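Local coordinates for UPF0311 protein RPA1785 (Rhodopseudomonas palustris, PDB 3C5O) that is of unknown function but folds as a closed antiparallel beta-barrel, a member of the UPF0311 (DUF3237) family that occurs here as four copies in the assembly, at residues B[58-61]-B[67-70]; B[91-94]-B[98-101]. One frame throughout, in Å; residues are numbered along the deposited sequence.

Contact 1 (B[58-61]-B[67-70]); sequences DFQI and LIEL
Ile61 and Glu69 form an antiparallel hydrogen-bonded pair and hold the two strands together with both backbone bonds. Ile61 N reaches Glu69 O at 3.2 Å, in the carbonyl plane on a lone pair, while Glu69 N returns to Ile61 O over 2.9 Å in a nearly straight bond (170° at the hydrogen). Close packing lies on the face bearing Asp58, Gln60, Ile68 and Leu70. Here the extended Gln60 side chain runs alongside Leu70, its NE2 3.7 Å from Leu70 CD2, and crosses Ile68, whose CG2 meets Gln60 OE1. The same NE2 donates to Asp58 OD2 at 2.7 Å from above the carboxylate plane (71° out of it), and Leu70 CB sits 3.5 Å from that oxygen. Arg34 donates to Gln60 OE1, so both ends of the amide are held and its rotation is fixed. The other face is looser and partly open to solvent: Ile61 CD1 comes no nearer than 4.1 Å to Glu69 OE2, and the glutamate turns its charge to Arg63 in a salt bridge. A water donates to Phe59 O, and weakly to Glu69 O. The contact belongs to the hairpin of strands 48-62 and 68-78, flanked in the barrel by strands 32-45 and 83-93, and Leu70 also touches Phe115 and Thr117 of strand 114-122.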
loop_
_atom_site.group_PDB
_atom_site.type_symbol
_atom_site.label_atom_id
_atom_site.label_comp_id
_atom_site.label_asym_id
_atom_site.label_seq_id
_atom_site.Cartn_x
_atom_site.Cartn_y
_atom_site.Cartn_z
ATOM N N ASP B 58 -6.644 9.008 -11.117
ATOM C CA ASP B 58 -7.188 8.690 -9.813
ATOM C C ASP B 58 -7.833 7.321 -9.914
ATOM O O ASP B 58 -8.711 7.097 -10.737
ATOM C CB ASP B 58 -8.193 9.739 -9.358
ATOM C CG ASP B 58 -8.492 9.650 -7.838
ATOM O OD1 ASP B 58 -8.021 8.698 -7.171
ATOM O OD2 ASP B 58 -9.176 10.545 -7.292
ATOM N N PHE B 59 -7.389 6.411 -9.064
ATOM C CA PHE B 59 -7.960 5.072 -8.986
ATOM C C PHE B 59 -8.927 5.030 -7.825
ATOM O O PHE B 59 -8.551 5.240 -6.669
ATOM C CB PHE B 59 -6.824 4.069 -8.834
ATOM C CG PHE B 59 -5.770 4.219 -9.887
ATOM C CD1 PHE B 59 -5.862 3.498 -11.078
ATOM C CD2 PHE B 59 -4.707 5.106 -9.709
ATOM C CE1 PHE B 59 -4.911 3.633 -12.074
ATOM C CE2 PHE B 59 -3.719 5.262 -10.718
ATOM C CZ PHE B 59 -3.839 4.510 -11.901
ATOM N N GLN B 60 -10.194 4.814 -8.125
ATOM C CA GLN B 60 -11.208 5.052 -7.136
ATOM C C GLN B 60 -12.000 3.791 -6.887
ATOM O O GLN B 60 -12.060 2.918 -7.746
ATOM C CB GLN B 60 -12.117 6.220 -7.579
ATOM C CG GLN B 60 -11.362 7.543 -7.762
ATOM C CD GLN B 60 -12.257 8.720 -8.103
ATOM O OE1 GLN B 60 -13.388 8.543 -8.533
ATOM N NE2 GLN B 60 -11.751 9.938 -7.890
ATOM N N ILE B 61 -12.562 3.700 -5.684
ATOM C CA ILE B 61 -13.587 2.735 -5.344
ATOM C C ILE B 61 -14.813 3.473 -4.819
ATOM O O ILE B 61 -14.708 4.270 -3.882
ATOM C CB ILE B 61 -13.117 1.715 -4.295
ATOM C CG1 ILE B 61 -11.885 0.961 -4.813
ATOM C CG2 ILE B 61 -14.294 0.778 -3.920
ATOM C CD1 ILE B 61 -11.364 -0.131 -3.910
ATOM N N LEU B 67 -19.862 6.636 -0.902
ATOM C CA LEU B 67 -18.555 7.108 -0.477
ATOM C C LEU B 67 -17.557 6.774 -1.585
ATOM O O LEU B 67 -17.598 5.681 -2.151
ATOM C CB LEU B 67 -18.168 6.385 0.818
ATOM C CG LEU B 67 -16.975 6.700 1.748
ATOM C CD1 LEU B 67 -15.630 6.708 1.053
ATOM C CD2 LEU B 67 -17.218 7.944 2.554
ATOM N N ILE B 68 -16.692 7.724 -1.922
ATOM C CA ILE B 68 -15.623 7.467 -2.881
ATOM C C ILE B 68 -14.272 7.527 -2.195
ATOM O O ILE B 68 -13.955 8.517 -1.550
ATOM C CB ILE B 68 -15.655 8.448 -4.049
ATOM C CG1 ILE B 68 -17.005 8.344 -4.769
ATOM C CG2 ILE B 68 -14.527 8.133 -5.022
ATOM C CD1 ILE B 68 -17.168 9.341 -5.906
ATOM N N GLU B 69 -13.520 6.424 -2.317
ATOM C CA GLU B 69 -12.150 6.301 -1.869
ATOM C C GLU B 69 -11.258 6.760 -3.021
ATOM O O GLU B 69 -11.339 6.212 -4.115
ATOM C CB GLU B 69 -11.849 4.850 -1.481
ATOM C CG GLU B 69 -12.625 4.354 -0.247
ATOM C CD GLU B 69 -12.383 2.867 0.061
ATOM O OE1 GLU B 69 -13.084 2.301 0.931
ATOM O OE2 GLU B 69 -11.483 2.247 -0.558
ATOM N N LEU B 70 -10.443 7.797 -2.791
ATOM C CA LEU B 70 -9.610 8.320 -3.848
ATOM C C LEU B 70 -8.181 7.868 -3.634
ATOM O O LEU B 70 -7.727 7.706 -2.506
ATOM C CB LEU B 70 -9.618 9.847 -3.847
ATOM C CG LEU B 70 -10.831 10.546 -3.243
ATOM C CD1 LEU B 70 -10.336 11.883 -2.794
ATOM C CD2 LEU B 70 -11.927 10.668 -4.243
HETATM O O HOH W 1 -9.031 3.770 -4.632
#

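Contact 2 (B[91-94]-B[98-101]); sequences IRFG and LLRK
The Phe93 ring meets the methyl CD1 of Leu99 obliquely, with Phe93 CD2 and Leu99 CD1 4.0 Å apart, and Gln133 of the third subunit packs on the same phenylalanine. A second flat group, the Phe93-Gly94 peptide, takes the other methyl over one face: Leu99 CD2 stands almost directly above Phe93 C at 3.6 Å. Leu99 thus lays both branches on the same side of this peptide, CD1 toward the ring and CD2 over the backbone. Its CG lies anti to its own carbonyl carbon (chi1 -56°), which directs the fork at Phe93 and Gly94. CD1 also rests 3.6 Å from Gly94 O, giving a purely van der Waals contact with no hydrogen bond across the segments. The Gly94 backbone angles (154°/-178°) leave no room for a side chain beside the carbonyl O of Phe93, and its bare CA lets the leucine come close. The packing seats short helix 96-103, which follows strand 83-93 after a very short link, against the end of that strand. Arg100 of the helix bridges to Glu66, just before strand 68-78, while strand 83-93 runs between strands 68-78 and 114-122, with Arg92 in cation-pi contact with Phe115.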
loop_
_atom_site.group_PDB
_atom_site.type_symbol
_atom_site.label_atom_id
_atom_site.label_comp_id
_atom_site.label_asym_id
_atom_site.label_seq_id
_atom_site.Cartn_x
_atom_site.Cartn_y
_atom_site.Cartn_z
ATOM N N ILE B 91 -11.068 10.729 0.743
ATOM C CA ILE B 91 -12.460 10.365 0.593
ATOM C C ILE B 91 -13.309 11.526 0.102
ATOM O O ILE B 91 -13.007 12.688 0.331
ATOM C CB ILE B 91 -13.072 9.715 1.893
ATOM C CG1 ILE B 91 -12.981 10.616 3.099
ATOM C CG2 ILE B 91 -12.372 8.396 2.263
ATOM C CD1 ILE B 91 -13.812 10.105 4.250
ATOM N N ARG B 92 -14.354 11.184 -0.635
ATOM C CA ARG B 92 -15.398 12.130 -0.933
ATOM C C ARG B 92 -16.734 11.504 -0.562
ATOM O O ARG B 92 -17.043 10.372 -0.952
ATOM C CB ARG B 92 -15.357 12.532 -2.390
ATOM C CG ARG B 92 -16.480 13.471 -2.744
ATOM C CD ARG B 92 -16.164 14.180 -4.016
ATOM N NE ARG B 92 -16.345 13.309 -5.169
ATOM C CZ ARG B 92 -15.400 13.001 -6.048
ATOM N NH1 ARG B 92 -14.163 13.475 -5.932
ATOM N NH2 ARG B 92 -15.708 12.216 -7.065
ATOM N N PHE B 93 -17.522 12.253 0.205
ATOM C CA PHE B 93 -18.813 11.799 0.706
ATOM C C PHE B 93 -19.744 13.018 0.765
ATOM O O PHE B 93 -19.332 14.130 0.434
ATOM C CB PHE B 93 -18.636 11.136 2.085
ATOM C CG PHE B 93 -19.800 10.242 2.512
ATOM C CD1 PHE B 93 -20.191 10.189 3.849
ATOM C CD2 PHE B 93 -20.479 9.440 1.585
ATOM C CE1 PHE B 93 -21.240 9.371 4.254
ATOM C CE2 PHE B 93 -21.545 8.612 1.983
ATOM C CZ PHE B 93 -21.922 8.575 3.323
ATOM N N GLY B 94 -20.984 12.799 1.160
ATOM C CA GLY B 94 -22.001 13.845 1.226
ATOM C C GLY B 94 -23.397 13.234 1.090
ATOM O O GLY B 94 -23.530 12.016 1.004
ATOM N N LEU B 98 -26.618 14.694 -3.949
ATOM C CA LEU B 98 -25.542 15.579 -4.416
ATOM C C LEU B 98 -24.362 14.797 -5.003
ATOM O O LEU B 98 -23.774 15.195 -6.019
ATOM C CB LEU B 98 -25.112 16.533 -3.296
ATOM C CG LEU B 98 -26.195 17.478 -2.746
ATOM C CD1 LEU B 98 -25.775 18.131 -1.430
ATOM C CD2 LEU B 98 -26.578 18.538 -3.761
ATOM N N LEU B 99 -24.022 13.674 -4.383
ATOM C CA LEU B 99 -23.014 12.790 -4.970
ATOM C C LEU B 99 -23.451 12.391 -6.382
ATOM O O LEU B 99 -22.654 12.446 -7.318
ATOM C CB LEU B 99 -22.761 11.555 -4.095
ATOM C CG LEU B 99 -22.352 11.787 -2.637
ATOM C CD1 LEU B 99 -22.046 10.469 -1.928
ATOM C CD2 LEU B 99 -21.161 12.735 -2.547
ATOM N N ARG B 100 -24.731 12.039 -6.529
ATOM C CA ARG B 100 -25.299 11.716 -7.835
ATOM C C ARG B 100 -25.288 12.883 -8.837
ATOM O O ARG B 100 -24.966 12.678 -10.016
ATOM C CB ARG B 100 -26.701 11.134 -7.674
ATOM C CG ARG B 100 -26.692 9.712 -7.133
ATOM C CD ARG B 100 -28.018 9.363 -6.500
ATOM N NE ARG B 100 -27.969 8.069 -5.823
ATOM C CZ ARG B 100 -28.872 7.653 -4.938
ATOM N NH1 ARG B 100 -29.898 8.437 -4.603
ATOM N NH2 ARG B 100 -28.742 6.455 -4.375
ATOM N N LYS B 101 -25.623 14.091 -8.373
ATOM C CA LYS B 101 -25.421 15.314 -9.159
ATOM C C LYS B 101 -23.996 15.392 -9.701
ATOM O O LYS B 101 -23.797 15.687 -10.876
ATOM C CB LYS B 101 -25.679 16.562 -8.305
ATOM C CG LYS B 101 -26.826 17.475 -8.732
ATOM C CD LYS B 101 -26.584 18.876 -8.148
ATOM C CE LYS B 101 -27.444 19.976 -8.774
ATOM N NZ LYS B 101 -28.648 20.275 -7.952
#

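How the contacts relate
Contacts 1 and 2 follow one another along the chain, and their centres lie 11 Å apart. They meet where strands 68-78 and 83-93 are neighbours in the barrel sheet. Ile68 N, in contact 1, probably hydrogen-bonds to Arg92 O, in contact 2, over 2.8 Å. Packing adds to this: Leu70 CD1 comes to 3.8 Å from Ile91 N. Contact 1 pairs strand 68-78 with strand 48-62 on one side; its neighbour on the other, strand 83-93, carries helix 96-103 against its end in contact 2. No active site or ligand is established for this protein; both contacts belong to the barrel and its attached helix.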